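Long-range contacts in putative nucleotidyltransferase (Sulfolobus solfataricus P2, PDB 2RFF), which probably transfers nucleotidyl groups to a substrate that is not established: residues L16-A27 against F101-V109; F30-G40 against I53-I62. All blocks are in the same frame, centred on the assembly; numbering follows the deposited sequence. Where two conformers were deposited one is given.

Contact 1: residues L16-A27 against F101-V109; sequences LKLAKEIVEEVA and FWKREKGFV. With EDO (1,2-ethanediol), chain B.
Val23 of the helix 16-27 drops between three aromatic side chains of the strand-turn-strand segment 101-109, a helix-on-sheet packing that sets the long N-terminal helix against one face of the mixed sheet, here on its 101-109 side. The helix runs nearly along strand 101-103, at 21°.

Apolar contacts centre on this valine. CG1, anti to the backbone N (chi1 171°), lies over one face of the Trp102 five-membered ring, 4.0 Å from its centroid, and also meets Phe108 CE1; CG2 turns to the edge of Phe101. That phenyl ring pushes its far edge against the helix backbone, its CZ 3.5 Å from Leu16 O.

Phe108 is gripped on both faces, by Trp102 CD1 on one and by Lys20 CG on the other, 4.1 Å from the ring centroid. The lysine chain then bends at chi4 (64°), keeping NZ 3.4 Å from Phe108 CD2, where it forms a salt bridge with Glu24 OE2 in the same helix.

Polar bonding across the contact falls to Arg104, whose guanidinium turns its face to the edge of the Trp102 ring, CH2 over its centre. Its NH2 donates in plane to a lone pair of Ala27 O, 3.1 Å away.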
loop_
_atom_site.group_PDB
_atom_site.type_symbol
_atom_site.label_atom_id
_atom_site.label_comp_id
_atom_site.label_asym_id
_atom_site.label_seq_id
_atom_site.Cartn_x
_atom_site.Cartn_y
_atom_site.Cartn_z
ATOM N N LEU A 16 7.740 -3.887 -4.016
ATOM C CA LEU A 16 6.750 -3.196 -4.848
ATOM C C LEU A 16 5.978 -4.232 -5.676
ATOM O O LEU A 16 4.767 -4.109 -5.851
ATOM C CB LEU A 16 7.392 -2.117 -5.728
ATOM C CG LEU A 16 7.870 -0.869 -4.998
ATOM C CD1 LEU A 16 8.796 -0.002 -5.867
ATOM C CD2 LEU A 16 6.727 0.022 -4.413
ATOM N N LYS A 17 6.672 -5.270 -6.158
ATOM C CA LYS A 17 6.003 -6.315 -6.913
ATOM C C LYS A 17 5.031 -7.131 -6.022
ATOM O O LYS A 17 3.943 -7.472 -6.474
ATOM C CB LYS A 17 7.016 -7.140 -7.682
ATOM C CG LYS A 17 7.667 -6.344 -8.842
ATOM C CD LYS A 17 8.760 -7.161 -9.566
ATOM C CE LYS A 17 9.461 -6.418 -10.711
ATOM N NZ LYS A 17 10.598 -7.269 -11.251
ATOM N N LEU A 18 5.403 -7.412 -4.767
ATOM C CA LEU A 18 4.508 -8.061 -3.831
ATOM C C LEU A 18 3.284 -7.177 -3.547
ATOM O O LEU A 18 2.164 -7.690 -3.564
ATOM C CB LEU A 18 5.197 -8.397 -2.529
ATOM C CG LEU A 18 4.338 -8.978 -1.403
ATOM C CD1 LEU A 18 3.575 -10.231 -1.835
ATOM C CD2 LEU A 18 5.179 -9.175 -0.176
ATOM N N ALA A 19 3.479 -5.857 -3.303
ATOM C CA ALA A 19 2.390 -4.905 -3.079
ATOM C C ALA A 19 1.458 -4.902 -4.299
ATOM O O ALA A 19 0.233 -4.893 -4.124
ATOM C CB ALA A 19 2.918 -3.553 -2.799
ATOM N N LYS A 20 2.021 -4.934 -5.513
ATOM C CA LYS A 20 1.208 -4.997 -6.743
ATOM C C LYS A 20 0.291 -6.219 -6.741
ATOM O O LYS A 20 -0.891 -6.097 -7.022
ATOM C CB LYS A 20 2.057 -4.981 -8.026
ATOM C CG LYS A 20 1.277 -5.259 -9.348
ATOM C CD LYS A 20 2.141 -5.163 -10.576
ATOM C CE LYS A 20 1.412 -5.624 -11.847
ATOM N NZ LYS A 20 0.233 -4.790 -12.241
ATOM N N GLU A 21 0.845 -7.408 -6.444
ATOM C CA GLU A 21 0.057 -8.642 -6.393
ATOM C C GLU A 21 -1.089 -8.526 -5.382
ATOM O O GLU A 21 -2.227 -8.891 -5.674
ATOM C CB GLU A 21 0.906 -9.831 -5.986
ATOM C CG GLU A 21 1.960 -10.289 -6.937
ATOM C CD GLU A 21 2.743 -11.516 -6.390
ATOM O OE1 GLU A 21 2.178 -12.367 -5.637
ATOM O OE2 GLU A 21 3.933 -11.635 -6.726
ATOM N N ILE A 22 -0.781 -8.007 -4.194
ATOM C CA ILE A 22 -1.795 -7.852 -3.152
ATOM C C ILE A 22 -2.884 -6.894 -3.632
ATOM O O ILE A 22 -4.068 -7.195 -3.468
ATOM C CB ILE A 22 -1.164 -7.354 -1.809
ATOM C CG1 ILE A 22 -0.256 -8.464 -1.220
ATOM C CG2 ILE A 22 -2.248 -6.940 -0.779
ATOM C CD1 ILE A 22 0.624 -8.025 -0.046
ATOM N N VAL A 23 -2.470 -5.758 -4.212
ATOM C CA VAL A 23 -3.442 -4.719 -4.691
ATOM C C VAL A 23 -4.319 -5.276 -5.821
ATOM O O VAL A 23 -5.513 -5.013 -5.859
ATOM C CB VAL A 23 -2.744 -3.409 -5.096
ATOM C CG1 VAL A 23 -3.745 -2.478 -5.787
ATOM C CG2 VAL A 23 -2.084 -2.789 -3.825
ATOM N N GLU A 24 -3.732 -6.052 -6.728
ATOM C CA GLU A 24 -4.516 -6.687 -7.810
ATOM C C GLU A 24 -5.661 -7.516 -7.264
ATOM O O GLU A 24 -6.777 -7.442 -7.754
ATOM C CB GLU A 24 -3.623 -7.594 -8.685
ATOM C CG GLU A 24 -2.757 -6.778 -9.590
ATOM C CD GLU A 24 -1.788 -7.568 -10.444
ATOM O OE1 GLU A 24 -1.320 -8.664 -10.017
ATOM O OE2 GLU A 24 -1.480 -7.038 -11.555
ATOM N N GLU A 25 -5.379 -8.262 -6.212
ATOM C CA GLU A 25 -6.371 -9.122 -5.602
ATOM C C GLU A 25 -7.443 -8.316 -4.890
ATOM O O GLU A 25 -8.623 -8.553 -5.075
ATOM C CB GLU A 25 -5.725 -10.114 -4.630
ATOM C CG GLU A 25 -4.797 -11.071 -5.334
ATOM C CD GLU A 25 -4.045 -11.949 -4.395
ATOM O OE1 GLU A 25 -4.353 -12.012 -3.199
ATOM O OE2 GLU A 25 -3.113 -12.612 -4.864
ATOM N N VAL A 26 -7.020 -7.371 -4.056
ATOM C CA VAL A 26 -7.957 -6.461 -3.331
ATOM C C VAL A 26 -8.815 -5.626 -4.297
ATOM O O VAL A 26 -10.031 -5.599 -4.159
ATOM C CB VAL A 26 -7.247 -5.600 -2.277
ATOM C CG1 VAL A 26 -8.244 -4.674 -1.548
ATOM C CG2 VAL A 26 -6.500 -6.485 -1.287
ATOM N N ALA A 27 -8.190 -5.052 -5.318
ATOM C CA ALA A 27 -8.918 -4.219 -6.311
ATOM C C ALA A 27 -9.981 -5.048 -7.083
ATOM O O ALA A 27 -11.027 -4.576 -7.385
ATOM C CB ALA A 27 -7.965 -3.571 -7.275
ATOM N N PHE A 101 0.286 4.645 -5.426
ATOM C CA PHE A 101 0.705 3.381 -5.997
ATOM C C PHE A 101 -0.279 2.923 -7.058
ATOM O O PHE A 101 0.131 2.360 -8.070
ATOM C CB PHE A 101 0.804 2.350 -4.861
ATOM C CG PHE A 101 1.391 1.007 -5.252
ATOM C CD1 PHE A 101 2.731 0.930 -5.618
ATOM C CD2 PHE A 101 0.625 -0.158 -5.165
ATOM C CE1 PHE A 101 3.285 -0.304 -5.925
ATOM C CE2 PHE A 101 1.183 -1.404 -5.498
ATOM C CZ PHE A 101 2.506 -1.474 -5.898
ATOM N N TRP A 102 -1.567 3.112 -6.784
ATOM C CA TRP A 102 -2.630 2.661 -7.643
ATOM C C TRP A 102 -3.844 3.546 -7.402
ATOM O O TRP A 102 -4.069 4.071 -6.290
ATOM C CB TRP A 102 -2.934 1.187 -7.314
ATOM C CG TRP A 102 -4.094 0.552 -8.050
ATOM C CD1 TRP A 102 -4.039 -0.182 -9.193
ATOM C CD2 TRP A 102 -5.479 0.633 -7.696
ATOM N NE1 TRP A 102 -5.301 -0.606 -9.564
ATOM C CE2 TRP A 102 -6.208 -0.092 -8.670
ATOM C CE3 TRP A 102 -6.185 1.256 -6.646
ATOM C CZ2 TRP A 102 -7.612 -0.233 -8.614
ATOM C CZ3 TRP A 102 -7.584 1.146 -6.600
ATOM C CH2 TRP A 102 -8.280 0.395 -7.576
ATOM N N LYS A 103 -4.604 3.723 -8.466
ATOM C CA LYS A 103 -5.880 4.442 -8.397
ATOM C C LYS A 103 -6.802 3.767 -9.409
ATOM O O LYS A 103 -6.377 3.421 -10.499
ATOM C CB LYS A 103 -5.725 5.931 -8.669
ATOM C CG LYS A 103 -7.024 6.704 -8.558
ATOM C CD LYS A 103 -6.726 8.163 -8.558
ATOM C CE LYS A 103 -7.966 9.009 -8.605
ATOM N NZ LYS A 103 -8.758 8.910 -7.384
ATOM N N ARG A 104 -8.065 3.582 -9.053
ATOM C CA ARG A 104 -8.982 2.929 -9.963
ATOM C C ARG A 104 -8.930 3.505 -11.401
ATOM O O ARG A 104 -8.805 2.710 -12.344
ATOM C CB ARG A 104 -10.409 2.953 -9.398
ATOM C CG ARG A 104 -11.471 2.284 -10.238
ATOM C CD ARG A 104 -11.356 0.797 -10.250
ATOM N NE ARG A 104 -11.618 0.191 -8.945
ATOM C CZ ARG A 104 -11.412 -1.102 -8.635
ATOM N NH1 ARG A 104 -10.911 -1.947 -9.509
ATOM N NH2 ARG A 104 -11.685 -1.526 -7.409
ATOM N N GLU A 105 -8.938 4.834 -11.529
ATOM C CA GLU A 105 -8.962 5.533 -12.825
ATOM C C GLU A 105 -7.574 5.640 -13.490
ATOM O O GLU A 105 -7.482 6.092 -14.632
ATOM C CB GLU A 105 -9.616 6.902 -12.703
ATOM C CG GLU A 105 -11.069 6.846 -12.195
ATOM C CD GLU A 105 -11.225 6.739 -10.674
ATOM O OE1 GLU A 105 -10.208 6.656 -9.935
ATOM O OE2 GLU A 105 -12.394 6.762 -10.219
ATOM N N LYS A 106 -6.525 5.177 -12.808
ATOM C CA LYS A 106 -5.149 5.187 -13.337
ATOM C C LYS A 106 -4.489 3.820 -13.469
ATOM O O LYS A 106 -3.486 3.722 -14.149
ATOM C CB LYS A 106 -4.245 6.019 -12.422
ATOM C CG LYS A 106 -4.674 7.473 -12.203
ATOM C CD LYS A 106 -3.586 8.268 -11.449
ATOM C CE LYS A 106 -3.917 9.765 -11.403
ATOM N NZ LYS A 106 -2.957 10.534 -10.535
ATOM N N GLY A 107 -5.039 2.779 -12.844
ATOM C CA GLY A 107 -4.302 1.514 -12.726
ATOM C C GLY A 107 -3.077 1.765 -11.851
ATOM O O GLY A 107 -3.071 2.663 -11.040
ATOM N N PHE A 108 -2.022 0.991 -12.022
ATOM C CA PHE A 108 -0.786 1.197 -11.250
ATOM C C PHE A 108 0.038 2.358 -11.787
ATOM O O PHE A 108 0.124 2.554 -12.990
ATOM C CB PHE A 108 0.053 -0.072 -11.190
ATOM C CG PHE A 108 -0.609 -1.154 -10.451
ATOM C CD1 PHE A 108 -0.474 -1.230 -9.066
ATOM C CD2 PHE A 108 -1.463 -2.047 -11.098
ATOM C CE1 PHE A 108 -1.146 -2.241 -8.331
ATOM C CE2 PHE A 108 -2.113 -3.061 -10.369
ATOM C CZ PHE A 108 -1.967 -3.122 -8.974
ATOM N N VAL A 109 0.638 3.118 -10.874
ATOM C CA VAL A 109 1.478 4.275 -11.196
ATOM C C VAL A 109 2.896 3.719 -11.403
ATOM O O VAL A 109 3.385 2.904 -10.610
ATOM C CB VAL A 109 1.388 5.340 -10.068
ATOM C CG1 VAL A 109 2.262 6.560 -10.377
ATOM C CG2 VAL A 109 -0.026 5.783 -9.883
HETATM C C1 EDO B . -14.885 5.868 -12.597
HETATM O O1 EDO B . -14.700 6.856 -11.575
HETATM C C2 EDO B . -14.219 4.573 -12.142
HETATM O O2 EDO B . -14.974 3.882 -11.151
#

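Contact 2: residues F30-G40 against I53-I62; sequences FPNLEEVYIFG and IDILFVFKGI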
loop_
_atom_site.group_PDB
_atom_site.type_symbol
_atom_site.label_atom_id
_atom_site.label_comp_id
_atom_site.label_asym_id
_atom_site.label_seq_id
_atom_site.Cartn_x
_atom_site.Cartn_y
_atom_site.Cartn_z
ATOM N N PHE A 30 -13.084 -5.653 -4.332
ATOM C CA PHE A 30 -13.844 -4.555 -3.820
ATOM C C PHE A 30 -13.950 -3.453 -4.853
ATOM O O PHE A 30 -12.989 -2.715 -5.069
ATOM C CB PHE A 30 -13.167 -4.069 -2.572
ATOM C CG PHE A 30 -13.090 -5.106 -1.494
ATOM C CD1 PHE A 30 -14.188 -5.368 -0.706
ATOM C CD2 PHE A 30 -11.927 -5.876 -1.310
ATOM C CE1 PHE A 30 -14.128 -6.370 0.272
ATOM C CE2 PHE A 30 -11.878 -6.872 -0.349
ATOM C CZ PHE A 30 -12.973 -7.092 0.450
ATOM N N PRO A 31 -15.126 -3.318 -5.502
ATOM C CA PRO A 31 -15.354 -2.223 -6.438
ATOM C C PRO A 31 -15.119 -0.843 -5.829
ATOM O O PRO A 31 -14.742 0.051 -6.558
ATOM C CB PRO A 31 -16.826 -2.410 -6.855
ATOM C CG PRO A 31 -17.098 -3.832 -6.663
ATOM C CD PRO A 31 -16.319 -4.193 -5.438
ATOM N N ASN A 32 -15.307 -0.710 -4.517
ATOM C CA ASN A 32 -15.099 0.555 -3.772
ATOM C C ASN A 32 -13.641 0.869 -3.369
ATOM O O ASN A 32 -13.388 1.929 -2.820
ATOM C CB ASN A 32 -16.043 0.704 -2.567
ATOM C CG ASN A 32 -15.882 -0.398 -1.508
ATOM O OD1 ASN A 32 -15.591 -1.551 -1.855
ATOM N ND2 ASN A 32 -16.122 -0.079 -0.240
ATOM N N LEU A 33 -12.685 -0.022 -3.639
ATOM C CA LEU A 33 -11.261 0.316 -3.465
ATOM C C LEU A 33 -10.974 1.390 -4.515
ATOM O O LEU A 33 -11.208 1.177 -5.698
ATOM C CB LEU A 33 -10.324 -0.865 -3.689
ATOM C CG LEU A 33 -8.853 -0.477 -3.395
ATOM C CD1 LEU A 33 -8.585 -0.350 -1.911
ATOM C CD2 LEU A 33 -7.961 -1.523 -3.982
ATOM N N GLU A 34 -10.472 2.535 -4.063
ATOM C CA GLU A 34 -10.264 3.687 -4.940
ATOM C C GLU A 34 -8.814 4.043 -5.180
ATOM O O GLU A 34 -8.447 4.430 -6.291
ATOM C CB GLU A 34 -11.078 4.894 -4.436
ATOM C CG GLU A 34 -10.870 6.176 -5.178
ATOM C CD GLU A 34 -11.115 6.094 -6.693
ATOM O OE1 GLU A 34 -11.845 5.206 -7.162
ATOM O OE2 GLU A 34 -10.589 6.979 -7.416
ATOM N N GLU A 35 -8.008 3.987 -4.134
ATOM C CA GLU A 35 -6.598 4.343 -4.197
ATOM C C GLU A 35 -5.824 3.456 -3.255
ATOM O O GLU A 35 -6.363 3.001 -2.242
ATOM C CB GLU A 35 -6.339 5.807 -3.780
ATOM C CG GLU A 35 -6.865 6.851 -4.758
ATOM C CD GLU A 35 -6.901 8.275 -4.281
ATOM O OE1 GLU A 35 -6.515 8.612 -3.145
ATOM O OE2 GLU A 35 -7.304 9.093 -5.107
ATOM N N VAL A 36 -4.563 3.246 -3.611
ATOM C CA VAL A 36 -3.615 2.601 -2.711
ATOM C C VAL A 36 -2.358 3.451 -2.700
ATOM O O VAL A 36 -1.887 3.898 -3.752
ATOM C CB VAL A 36 -3.292 1.151 -3.098
ATOM C CG1 VAL A 36 -2.174 0.491 -2.212
ATOM C CG2 VAL A 36 -4.537 0.310 -3.059
ATOM N N TYR A 37 -1.811 3.630 -1.512
ATOM C CA TYR A 37 -0.554 4.338 -1.332
ATOM C C TYR A 37 0.463 3.398 -0.661
ATOM O O TYR A 37 0.102 2.474 0.095
ATOM C CB TYR A 37 -0.745 5.584 -0.467
ATOM C CG TYR A 37 -1.627 6.646 -1.056
ATOM C CD1 TYR A 37 -3.016 6.543 -0.990
ATOM C CD2 TYR A 37 -1.077 7.766 -1.699
ATOM C CE1 TYR A 37 -3.854 7.585 -1.499
ATOM C CE2 TYR A 37 -1.902 8.775 -2.219
ATOM C CZ TYR A 37 -3.291 8.628 -2.152
ATOM O OH TYR A 37 -4.155 9.565 -2.630
ATOM N N ILE A 38 1.736 3.668 -0.951
ATOM C CA ILE A 38 2.840 3.149 -0.164
ATOM C C ILE A 38 3.185 4.268 0.840
ATOM O O ILE A 38 3.247 5.460 0.474
ATOM C CB ILE A 38 4.079 2.794 -1.005
ATOM C CG1 ILE A 38 3.697 1.844 -2.134
ATOM C CG2 ILE A 38 5.194 2.238 -0.089
ATOM C CD1 ILE A 38 2.908 0.606 -1.709
ATOM N N PHE A 39 3.277 3.927 2.119
ATOM C CA PHE A 39 3.725 4.843 3.147
ATOM C C PHE A 39 4.926 4.240 3.851
ATOM O O PHE A 39 5.445 3.200 3.430
ATOM C CB PHE A 39 2.578 5.265 4.094
ATOM C CG PHE A 39 2.051 4.179 5.026
ATOM C CD1 PHE A 39 1.089 3.287 4.605
ATOM C CD2 PHE A 39 2.438 4.144 6.355
ATOM C CE1 PHE A 39 0.581 2.293 5.485
ATOM C CE2 PHE A 39 1.911 3.199 7.245
ATOM C CZ PHE A 39 0.992 2.267 6.813
ATOM N N GLY A 40 5.423 4.945 4.852
ATOM C CA GLY A 40 6.553 4.467 5.618
ATOM C C GLY A 40 7.877 4.628 4.902
ATOM O O GLY A 40 7.994 5.375 3.942
ATOM N N ILE A 53 7.132 -3.343 3.788
ATOM C CA ILE A 53 6.489 -2.341 2.913
ATOM C C ILE A 53 5.127 -2.066 3.580
ATOM O O ILE A 53 4.420 -2.982 4.025
ATOM C CB ILE A 53 6.394 -2.719 1.425
ATOM C CG1 ILE A 53 5.897 -1.513 0.622
ATOM C CG2 ILE A 53 5.443 -3.886 1.183
ATOM C CD1 ILE A 53 6.154 -1.660 -0.873
ATOM N N ASP A 54 4.774 -0.790 3.672
ATOM C CA ASP A 54 3.534 -0.346 4.306
ATOM C C ASP A 54 2.552 0.113 3.246
ATOM O O ASP A 54 2.872 1.004 2.447
ATOM C CB ASP A 54 3.846 0.785 5.269
ATOM C CG ASP A 54 4.713 0.351 6.410
ATOM O OD1 ASP A 54 4.508 -0.742 6.966
ATOM O OD2 ASP A 54 5.627 1.094 6.789
ATOM N N ILE A 55 1.355 -0.486 3.269
ATOM C CA ILE A 55 0.349 -0.273 2.250
ATOM C C ILE A 55 -0.883 0.354 2.861
ATOM O O ILE A 55 -1.444 -0.188 3.802
ATOM C CB ILE A 55 -0.038 -1.603 1.571
ATOM C CG1 ILE A 55 1.210 -2.306 0.988
ATOM C CG2 ILE A 55 -1.076 -1.321 0.446
ATOM C CD1 ILE A 55 0.838 -3.638 0.344
ATOM N N LEU A 56 -1.298 1.495 2.312
ATOM C CA LEU A 56 -2.528 2.188 2.708
ATOM C C LEU A 56 -3.592 1.897 1.656
ATOM O O LEU A 56 -3.439 2.302 0.506
ATOM C CB LEU A 56 -2.312 3.695 2.855
ATOM C CG LEU A 56 -3.593 4.520 2.994
ATOM C CD1 LEU A 56 -4.391 4.064 4.208
ATOM C CD2 LEU A 56 -3.279 6.003 2.981
ATOM N N PHE A 57 -4.657 1.205 2.061
ATOM C CA PHE A 57 -5.788 0.935 1.176
ATOM C C PHE A 57 -6.841 2.018 1.456
ATOM O O PHE A 57 -7.250 2.176 2.613
ATOM C CB PHE A 57 -6.382 -0.434 1.460
ATOM C CG PHE A 57 -5.465 -1.569 1.259
ATOM C CD1 PHE A 57 -5.374 -2.140 0.019
ATOM C CD2 PHE A 57 -4.719 -2.072 2.300
ATOM C CE1 PHE A 57 -4.574 -3.225 -0.205
ATOM C CE2 PHE A 57 -3.904 -3.200 2.085
ATOM C CZ PHE A 57 -3.819 -3.750 0.841
ATOM N N VAL A 58 -7.329 2.651 0.405
ATOM C CA VAL A 58 -8.303 3.771 0.515
ATOM C C VAL A 58 -9.569 3.363 -0.226
ATOM O O VAL A 58 -9.518 3.132 -1.416
ATOM C CB VAL A 58 -7.802 5.149 0.008
ATOM C CG1 VAL A 58 -8.860 6.287 0.232
ATOM C CG2 VAL A 58 -6.512 5.473 0.700
ATOM N N PHE A 59 -10.664 3.208 0.516
ATOM C CA PHE A 59 -11.956 2.761 -0.006
ATOM C C PHE A 59 -12.987 3.851 0.052
ATOM O O PHE A 59 -12.950 4.662 0.943
ATOM C CB PHE A 59 -12.541 1.608 0.827
ATOM C CG PHE A 59 -11.749 0.314 0.784
ATOM C CD1 PHE A 59 -10.674 0.107 1.623
ATOM C CD2 PHE A 59 -12.161 -0.760 -0.020
ATOM C CE1 PHE A 59 -9.974 -1.151 1.628
ATOM C CE2 PHE A 59 -11.457 -1.980 -0.050
ATOM C CZ PHE A 59 -10.376 -2.167 0.783
ATOM N N LYS A 60 -13.916 3.832 -0.893
ATOM C CA LYS A 60 -15.074 4.735 -0.838
ATOM C C LYS A 60 -16.151 4.116 0.045
ATOM O O LYS A 60 -16.297 2.912 0.084
ATOM C CB LYS A 60 -15.643 4.988 -2.243
ATOM C CG LYS A 60 -14.609 5.617 -3.140
ATOM C CD LYS A 60 -15.151 6.329 -4.364
ATOM C CE LYS A 60 -15.361 5.438 -5.545
ATOM N NZ LYS A 60 -15.761 6.260 -6.774
ATOM N N GLY A 61 -16.866 4.956 0.789
ATOM C CA GLY A 61 -18.041 4.554 1.552
ATOM C C GLY A 61 -17.858 3.664 2.766
ATOM O O GLY A 61 -18.769 2.889 3.089
ATOM N N ILE A 62 -16.713 3.746 3.443
ATOM C CA ILE A 62 -16.472 2.933 4.668
ATOM C C ILE A 62 -16.301 3.786 5.926
ATOM O O ILE A 62 -15.807 3.298 6.921
ATOM C CB ILE A 62 -15.274 1.938 4.501
ATOM C CG1 ILE A 62 -13.947 2.678 4.324
ATOM C CG2 ILE A 62 -15.519 1.027 3.305
ATOM C CD1 ILE A 62 -12.716 1.819 4.637
HETATM O O HOH W 1 -13.979 4.611 -8.723
HETATM O O HOH W 2 7.116 1.137 3.433
#
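Leu33 presses its CD1 methyl onto the face of the Phe59 ring, 3.7 Å from the centroid, within an antiparallel pair of neighbouring strands, 33-39 and 53-59, at the centre of the nucleotidyltransferase-like sheet. A classic beta bulge interrupts the ladder: Glu34 and Glu35 both face Val58, and Val58 O accepts from both their backbone N atoms.

The tight side is the face carrying Leu33, Val36, Ile38, Ile55, Phe57 and Phe59, which helix 6-29 covers. Here Val36 CG1 and Ile55 CG2 are only 3.4 Å apart, closer than ordinary van der Waals contact. Phe59 also turns an edge toward the face of Phe30, the planes 87° apart.

On the other face, Tyr37 lies alongside Leu56, and its OH donates to Glu35 OE1 at 2.6 Å, from above the carboxylate plane. Phe39, with CG between the backbone N and the carbonyl carbon (chi1 70°), folds back across the partner strand and places its ring flat over Asp54 CB, 3.4 Å from the centroid.

The turn 30-33 is firmly held: Lys60 N donates to Asn32 O at 2.8 Å, and Asn32 ND2 donates in return to Lys60 O at 3.0 Å. By contrast, the link from Lys60 NZ to Glu34 OE1 is looser, the two staying 4.1 Å apart with a water between them, while the other carboxylate oxygen of Glu34 makes a salt bridge with Lys103. At the opposite end of the strands a second water joins Phe39 O to Asp54 N.

Contacts 1 and 2 illustrate two ways of building one alpha/beta core. Contact 2 is the more deeply buried, with 13 of its 19 touching residues buried, and joins adjacent strands by a backbone ladder; contact 1 is partly buried and joins helix to sheet mainly through side chains of the 101-109 segment, some of them meeting the helix backbone. They share a sheet, since strands 33-39 and 98-103 are neighbours, and contact 2 is nested within the loop closed by contact 1. Val23 also touches Val36, so the apolar layers are continuous. Charge gathers where they meet, beside the bulge: Lys103 bridges to Glu34 and Glu35, which probably eases the close approach of Glu105 to Glu34.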